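Local coordinates for RagA protein (Porphyromonas gingivalis, PDB 6SLN) that probably takes up nutrients across the bacterial outer membrane as a TonB-dependent transporter, a beta-barrel with an inner plug, at residues A340-N345 with M424-F429; A411-M416 with T420-T425; K431-S436 with P480-P485. All coordinates share one frame; numbering follows the deposited sequence.

Interaction 1: A340-N345 with M424-F429; sequences AREPAN and MTEPYF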
# COMPACT_ATOMS: atom_id res chain seq x y z
N ALA A 340 -11.35 6.68 -28.07
CA ALA A 340 -11.78 7.86 -27.33
C ALA A 340 -10.56 8.59 -26.82
O ALA A 340 -9.52 7.98 -26.52
CB ALA A 340 -12.68 7.48 -26.16
N ARG A 341 -10.66 9.92 -26.74
CA ARG A 341 -9.50 10.70 -26.36
C ARG A 341 -9.16 10.51 -24.90
O ARG A 341 -7.97 10.53 -24.54
CB ARG A 341 -9.72 12.18 -26.68
CG ARG A 341 -9.50 12.50 -28.12
CD ARG A 341 -9.37 14.00 -28.26
NE ARG A 341 -9.52 14.38 -29.65
CZ ARG A 341 -8.52 14.34 -30.53
NH1 ARG A 341 -7.31 13.95 -30.16
NH2 ARG A 341 -8.76 14.69 -31.79
N GLU A 342 -10.18 10.33 -24.05
CA GLU A 342 -10.03 9.72 -22.74
C GLU A 342 -9.15 8.48 -22.88
O GLU A 342 -9.51 7.52 -23.57
CB GLU A 342 -11.39 9.35 -22.17
CG GLU A 342 -11.61 9.82 -20.77
CD GLU A 342 -12.93 9.32 -20.24
OE1 GLU A 342 -12.91 8.49 -19.30
OE2 GLU A 342 -13.98 9.73 -20.79
N PRO A 343 -7.96 8.49 -22.28
CA PRO A 343 -6.97 7.48 -22.62
C PRO A 343 -7.42 6.11 -22.19
O PRO A 343 -7.97 5.93 -21.10
CB PRO A 343 -5.73 7.93 -21.84
CG PRO A 343 -5.95 9.40 -21.69
CD PRO A 343 -7.40 9.52 -21.41
N ALA A 344 -7.20 5.14 -23.07
CA ALA A 344 -7.49 3.75 -22.76
C ALA A 344 -6.64 2.90 -23.69
O ALA A 344 -6.38 3.28 -24.84
CB ALA A 344 -8.98 3.42 -22.90
N ASN A 345 -6.21 1.75 -23.19
CA ASN A 345 -5.34 0.92 -23.99
C ASN A 345 -5.11 -0.40 -23.28
O ASN A 345 -5.34 -0.54 -22.07
CB ASN A 345 -4.00 1.61 -24.26
CG ASN A 345 -3.41 2.20 -23.02
OD1 ASN A 345 -2.81 1.50 -22.23
ND2 ASN A 345 -3.62 3.50 -22.83
N MET A 424 -11.42 21.45 -18.32
CA MET A 424 -10.29 20.85 -18.98
C MET A 424 -10.72 19.97 -20.14
O MET A 424 -11.75 19.30 -20.09
CB MET A 424 -9.51 20.03 -17.98
CG MET A 424 -8.82 20.90 -16.95
SD MET A 424 -7.71 19.97 -15.89
CE MET A 424 -8.75 19.71 -14.53
N THR A 425 -9.94 20.00 -21.22
CA THR A 425 -10.12 19.04 -22.29
C THR A 425 -9.51 17.70 -21.92
O THR A 425 -8.71 17.59 -20.99
CB THR A 425 -9.44 19.54 -23.54
OG1 THR A 425 -8.09 19.84 -23.19
CG2 THR A 425 -10.13 20.79 -24.05
N GLU A 426 -9.86 16.68 -22.71
CA GLU A 426 -9.35 15.34 -22.44
C GLU A 426 -7.84 15.30 -22.41
O GLU A 426 -7.26 14.90 -21.38
CB GLU A 426 -9.92 14.33 -23.44
CG GLU A 426 -11.45 14.20 -23.46
CD GLU A 426 -12.05 13.79 -22.13
OE1 GLU A 426 -11.39 13.07 -21.36
OE2 GLU A 426 -13.21 14.17 -21.86
N PRO A 427 -7.13 15.73 -23.45
CA PRO A 427 -5.66 15.60 -23.39
C PRO A 427 -5.07 16.35 -22.22
O PRO A 427 -4.14 15.85 -21.58
CB PRO A 427 -5.21 16.18 -24.74
CG PRO A 427 -6.46 16.20 -25.58
CD PRO A 427 -7.56 16.47 -24.64
N TYR A 428 -5.62 17.51 -21.89
CA TYR A 428 -5.07 18.24 -20.76
C TYR A 428 -5.42 17.55 -19.45
O TYR A 428 -4.58 17.47 -18.54
CB TYR A 428 -5.56 19.67 -20.73
CG TYR A 428 -4.90 20.46 -19.64
CD1 TYR A 428 -3.64 21.03 -19.83
CD2 TYR A 428 -5.52 20.62 -18.41
CE1 TYR A 428 -3.04 21.74 -18.84
CE2 TYR A 428 -4.91 21.32 -17.40
CZ TYR A 428 -3.67 21.87 -17.61
OH TYR A 428 -3.08 22.59 -16.59
N PHE A 429 -6.66 17.06 -19.35
CA PHE A 429 -7.06 16.36 -18.14
C PHE A 429 -6.14 15.17 -17.89
O PHE A 429 -5.67 14.98 -16.76
CB PHE A 429 -8.52 15.91 -18.25
CG PHE A 429 -9.06 15.36 -16.98
CD1 PHE A 429 -9.35 16.19 -15.92
CD2 PHE A 429 -9.22 13.99 -16.83
CE1 PHE A 429 -9.81 15.67 -14.72
CE2 PHE A 429 -9.69 13.46 -15.64
CZ PHE A 429 -9.99 14.31 -14.58
O HOH W 1 -14.62 12.94 -19.81
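Arg341 and Glu426 meet through the bases of their side chains, CB of Arg341 lying 3.9 Å from CB of Glu426. Beyond that point the arginine runs out extended from CG to NE, and its guanidinium turns to another partner, NH2 bonding to the carbonyl of Lys303. Glu342, next along the chain, faces the other end of Glu426. Its CG lies beside Glu426 OE1, while the two carboxylates, their planes 27° apart, bring OE2 of Glu342 to 4.3 Å from OE1 of Glu426. No hydrogen bond joins the segments directly. Instead one water donates to Glu426 OE2 at 2.8 Å and, weakly, to Glu342 OE2 at 3.4 Å; it should ease the like charges, whose closeness may favour protonation of one of the acids. Glu426 gets there by a bend at its second torsion (chi2 -59°), which folds the carboxylate back beside the loop. The first turn of its helix closes with Phe429 N bonded to Thr425 O at 2.7 Å, Thr425 being the N-cap residue, and a negative group at this end should suit the helix dipole. The 340-345 loop links strands 325-337 and 345-360 and is flanked by Ala379 and Tyr381 just past strand 363-377, so that helix 426-432 starts against the end of these barrel strands.

Interaction 2: A411-M416 with T420-T425; sequences ADVYYM and TRPSMT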
# COMPACT_ATOMS: atom_id res chain seq x y z
N ALA A 411 -7.44 22.98 -27.34
CA ALA A 411 -6.93 23.82 -26.26
C ALA A 411 -6.76 22.99 -24.99
O ALA A 411 -7.08 21.80 -24.94
CB ALA A 411 -7.88 25.00 -26.03
N ASP A 412 -6.25 23.61 -23.93
CA ASP A 412 -6.22 22.90 -22.65
C ASP A 412 -7.60 22.80 -22.04
O ASP A 412 -7.83 21.96 -21.17
CB ASP A 412 -5.31 23.60 -21.65
CG ASP A 412 -3.86 23.38 -21.96
OD1 ASP A 412 -3.57 22.40 -22.66
OD2 ASP A 412 -3.03 24.19 -21.50
N VAL A 413 -8.52 23.63 -22.49
CA VAL A 413 -9.58 24.10 -21.62
C VAL A 413 -10.67 24.66 -22.52
O VAL A 413 -10.39 25.15 -23.62
CB VAL A 413 -9.01 25.16 -20.64
CG1 VAL A 413 -9.03 26.59 -21.28
CG2 VAL A 413 -9.60 25.06 -19.25
N TYR A 414 -11.91 24.58 -22.06
CA TYR A 414 -13.03 25.14 -22.80
C TYR A 414 -14.03 25.72 -21.81
O TYR A 414 -13.87 25.59 -20.59
CB TYR A 414 -13.67 24.10 -23.75
CG TYR A 414 -14.44 23.01 -23.05
CD1 TYR A 414 -15.80 23.12 -22.85
CD2 TYR A 414 -13.79 21.86 -22.56
CE1 TYR A 414 -16.50 22.13 -22.23
CE2 TYR A 414 -14.50 20.86 -21.92
CZ TYR A 414 -15.86 21.01 -21.75
OH TYR A 414 -16.61 20.03 -21.11
N TYR A 415 -15.06 26.36 -22.34
CA TYR A 415 -15.95 27.20 -21.56
C TYR A 415 -17.42 26.85 -21.78
O TYR A 415 -17.84 26.50 -22.89
CB TYR A 415 -15.76 28.67 -21.90
CG TYR A 415 -16.73 29.57 -21.20
CD1 TYR A 415 -16.63 29.78 -19.84
CD2 TYR A 415 -17.77 30.20 -21.89
CE1 TYR A 415 -17.51 30.60 -19.19
CE2 TYR A 415 -18.65 31.03 -21.25
CZ TYR A 415 -18.51 31.23 -19.89
OH TYR A 415 -19.36 32.04 -19.21
N MET A 416 -18.20 27.01 -20.71
CA MET A 416 -19.64 26.83 -20.75
C MET A 416 -20.26 27.89 -19.85
O MET A 416 -19.79 28.06 -18.72
CB MET A 416 -20.02 25.43 -20.28
CG MET A 416 -20.35 24.50 -21.39
SD MET A 416 -20.75 22.86 -20.79
CE MET A 416 -19.16 22.13 -20.58
N THR A 420 -17.56 28.59 -13.22
CA THR A 420 -16.70 29.41 -12.38
C THR A 420 -15.23 29.09 -12.57
O THR A 420 -14.38 29.91 -12.17
CB THR A 420 -17.08 29.24 -10.91
OG1 THR A 420 -16.91 27.87 -10.48
CG2 THR A 420 -18.52 29.68 -10.72
N ARG A 421 -14.91 27.94 -13.15
CA ARG A 421 -13.58 27.56 -13.60
C ARG A 421 -13.70 27.02 -15.01
O ARG A 421 -14.72 26.45 -15.37
CB ARG A 421 -12.95 26.50 -12.68
CG ARG A 421 -13.44 26.55 -11.21
CD ARG A 421 -12.66 25.56 -10.33
NE ARG A 421 -12.48 24.29 -11.02
CZ ARG A 421 -13.12 23.17 -10.71
NH1 ARG A 421 -13.99 23.14 -9.70
NH2 ARG A 421 -12.90 22.06 -11.41
N PRO A 422 -12.69 27.22 -15.85
CA PRO A 422 -12.74 26.63 -17.18
C PRO A 422 -12.65 25.13 -17.08
O PRO A 422 -12.14 24.59 -16.11
CB PRO A 422 -11.52 27.22 -17.89
CG PRO A 422 -11.09 28.40 -17.03
CD PRO A 422 -11.46 28.00 -15.63
N SER A 423 -13.16 24.46 -18.09
CA SER A 423 -13.25 23.01 -18.08
C SER A 423 -12.09 22.45 -18.88
O SER A 423 -11.80 22.92 -19.98
CB SER A 423 -14.59 22.56 -18.68
OG SER A 423 -15.62 22.64 -17.69
N MET A 424 -11.42 21.45 -18.32
CA MET A 424 -10.29 20.85 -18.98
C MET A 424 -10.72 19.97 -20.14
O MET A 424 -11.75 19.30 -20.09
CB MET A 424 -9.51 20.03 -17.98
CG MET A 424 -8.82 20.90 -16.95
SD MET A 424 -7.71 19.97 -15.89
CE MET A 424 -8.75 19.71 -14.53
N THR A 425 -9.94 20.00 -21.22
CA THR A 425 -10.12 19.04 -22.29
C THR A 425 -9.51 17.70 -21.92
O THR A 425 -8.71 17.59 -20.99
CB THR A 425 -9.44 19.54 -23.54
OG1 THR A 425 -8.09 19.84 -23.19
CG2 THR A 425 -10.13 20.79 -24.05
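A small antiparallel beta hairpin is made by strands 413-414 and 423-424, with Val413 facing Met424 as a non-hydrogen-bonded pair and Tyr414 facing Ser423 as a hydrogen-bonded one. The second pair exchanges two backbone bonds: Tyr414 N gives to Ser423 O at 2.7 Å, and Ser423 N gives to Tyr414 O at 2.8 Å. Past Met424 the pairing is carried on by Thr425 N, which reaches Asp412 O at 2.9 Å in a nearly straight N-H...O line. Thr425 adds a side-chain grip. Its OG1 donates to Ala411 O at 2.8 Å, and the first torsion (chi1 53°) that sets the hydroxyl between the backbone N and the carbonyl carbon also leaves CG2 beside Val413 N. One threonine, just past the second strand, thus ties it to two successive carbonyls ahead of the first.

The ring of Tyr414 folds over the partner strand. Ser423 CB lies over one ring face, 3.8 Å from the centroid and 19° off the normal, a CH-pi contact; at the ring edge are Met424 O and Thr425 CG2. The tyrosine also meets Trp301 edge to face. Leu282 of helix 280-283 touches both Val413 and Pro422, and Leu275 of helix 261-276 packs on Pro422. Thr420 and Arg421, nearer the turn, reach the backbone of another protein chain of the assembly. It is a two-stranded hairpin inside the long connection from barrel strand 363-377 to strand 435-450, probably on the extracellular side, as the long loops of TonB-dependent receptors are.

Interaction 3: K431-S436 with P480-P485; sequences KMRPFS and PYDSTP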
# COMPACT_ATOMS: atom_id res chain seq x y z
N LYS A 431 -3.16 14.77 -18.55
CA LYS A 431 -1.82 15.19 -18.16
C LYS A 431 -1.78 15.54 -16.68
O LYS A 431 -0.80 15.23 -15.99
CB LYS A 431 -1.38 16.37 -19.02
CG LYS A 431 0.03 16.32 -19.53
CD LYS A 431 0.35 17.59 -20.28
CE LYS A 431 -0.56 17.75 -21.50
NZ LYS A 431 -0.15 18.88 -22.39
N MET A 432 -2.84 16.17 -16.17
CA MET A 432 -3.00 16.40 -14.75
C MET A 432 -3.45 15.15 -14.00
O MET A 432 -3.48 15.15 -12.77
CB MET A 432 -4.01 17.52 -14.53
CG MET A 432 -3.71 18.77 -15.33
SD MET A 432 -2.22 19.66 -14.74
CE MET A 432 -1.07 19.28 -16.05
N ARG A 433 -3.79 14.08 -14.72
CA ARG A 433 -4.27 12.83 -14.13
C ARG A 433 -3.56 11.64 -14.77
O ARG A 433 -4.18 10.79 -15.42
CB ARG A 433 -5.78 12.71 -14.30
CG ARG A 433 -6.54 12.95 -13.03
CD ARG A 433 -6.36 14.34 -12.49
NE ARG A 433 -7.52 14.76 -11.73
CZ ARG A 433 -7.62 15.95 -11.15
NH1 ARG A 433 -6.62 16.82 -11.23
NH2 ARG A 433 -8.71 16.25 -10.46
N PRO A 434 -2.24 11.57 -14.64
CA PRO A 434 -1.52 10.38 -15.12
C PRO A 434 -1.96 9.13 -14.37
O PRO A 434 -2.38 9.19 -13.21
CB PRO A 434 -0.06 10.70 -14.82
CG PRO A 434 -0.14 11.64 -13.65
CD PRO A 434 -1.35 12.50 -13.94
N PHE A 435 -1.84 8.00 -15.06
CA PHE A 435 -2.21 6.70 -14.51
C PHE A 435 -1.46 5.63 -15.27
O PHE A 435 -1.52 5.61 -16.50
CB PHE A 435 -3.72 6.46 -14.62
CG PHE A 435 -4.16 5.08 -14.21
CD1 PHE A 435 -4.10 4.01 -15.11
CD2 PHE A 435 -4.64 4.84 -12.93
CE1 PHE A 435 -4.51 2.72 -14.73
CE2 PHE A 435 -5.06 3.56 -12.55
CZ PHE A 435 -4.99 2.50 -13.47
N SER A 436 -0.78 4.75 -14.56
CA SER A 436 -0.23 3.56 -15.17
C SER A 436 -0.64 2.36 -14.34
O SER A 436 -1.05 2.50 -13.19
CB SER A 436 1.29 3.58 -15.28
OG SER A 436 1.87 3.99 -14.07
N PRO A 480 -3.43 25.20 -12.69
CA PRO A 480 -4.27 26.40 -12.50
C PRO A 480 -5.76 26.14 -12.67
O PRO A 480 -6.57 26.96 -12.22
CB PRO A 480 -3.76 27.36 -13.59
CG PRO A 480 -3.26 26.44 -14.69
CD PRO A 480 -2.65 25.25 -13.93
N TYR A 481 -6.13 25.05 -13.34
CA TYR A 481 -7.52 24.72 -13.62
C TYR A 481 -8.07 23.65 -12.68
O TYR A 481 -9.04 22.98 -13.01
CB TYR A 481 -7.66 24.29 -15.09
CG TYR A 481 -6.89 25.18 -16.06
CD1 TYR A 481 -7.06 26.56 -16.05
CD2 TYR A 481 -6.00 24.64 -17.00
CE1 TYR A 481 -6.36 27.37 -16.90
CE2 TYR A 481 -5.29 25.45 -17.87
CZ TYR A 481 -5.47 26.82 -17.81
OH TYR A 481 -4.78 27.68 -18.67
N ASP A 482 -7.44 23.48 -11.52
CA ASP A 482 -7.87 22.57 -10.48
C ASP A 482 -8.49 23.39 -9.36
O ASP A 482 -8.28 24.61 -9.29
CB ASP A 482 -6.68 21.74 -9.95
CG ASP A 482 -7.08 20.33 -9.49
OD1 ASP A 482 -8.16 20.19 -8.87
OD2 ASP A 482 -6.31 19.37 -9.75
N SER A 483 -9.27 22.73 -8.51
CA SER A 483 -9.87 23.44 -7.38
C SER A 483 -8.84 23.80 -6.31
O SER A 483 -9.13 24.62 -5.44
CB SER A 483 -10.99 22.59 -6.75
OG SER A 483 -10.52 21.29 -6.42
N THR A 484 -7.67 23.18 -6.37
CA THR A 484 -6.63 23.38 -5.37
C THR A 484 -5.29 23.15 -6.06
O THR A 484 -5.21 22.36 -7.01
CB THR A 484 -6.80 22.42 -4.18
OG1 THR A 484 -5.87 22.76 -3.15
CG2 THR A 484 -6.53 21.00 -4.59
N PRO A 485 -4.24 23.85 -5.64
CA PRO A 485 -2.91 23.61 -6.21
C PRO A 485 -2.19 22.45 -5.56
O PRO A 485 -1.14 22.03 -6.07
CB PRO A 485 -2.18 24.92 -5.96
CG PRO A 485 -2.79 25.44 -4.70
CD PRO A 485 -4.25 25.00 -4.71
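The guanidinium of Arg433 takes the carboxylate of Asp482 at its edge, the acid lying close to the guanidinium plane. The contact spans neighbouring loops at the rim of the beta-barrel, from the turn between helix 426-432 and strand 435-450 to the 480-485 loop that joins strands 456-475 and 487-510. The two planes stand 31° apart, and the salt bridge, on the protein surface, is single-point: NH1 of Arg433 donates to OD2 of Asp482 at 3.0 Å in a nearly straight line, and meets that oxygen from above the carboxylate plane, 38° out of it. A bend at the second torsion of Arg433 (chi2 63°) swings the end of the chain over to the acid. In the 480-485 loop, Pro480 lays its CG on one face of the Tyr481 ring, 3.7 Å above the plane and over its centre; the ring's hydroxyl bonds to Ser281. Farther along, the Ser483 backbone is hydrogen-bonded to another protein chain, so the loop also faces a partner in the assembly. The second oxygen of Asp482 is engaged as well: OD1, through its anti lone pair, accepts a 2.8 Å bond from Ser483 N.

All three contacts gather at one end of the barrel, where helix 426-432 and the chain leading into it connect them. Interactions 1 and 2 share Met424 and Thr425, and their centres lie about 14 Å apart; interaction 3 starts just past the far end of the same helix, its centre about 12 Å from that of interaction 1 and 13 Å from that of interaction 2. Tyr428 and Tyr481 join interactions 1 and 3, their rings meeting at about 60° with CE2 of Tyr428 3.5 Å from CD2 of Tyr481. Met424 CE, 3.6 Å from Tyr481 O, brings the hairpin to the same loop. The phospholipid pocket includes Ala448, farther along strand 435-450; no residue of these contacts lines it.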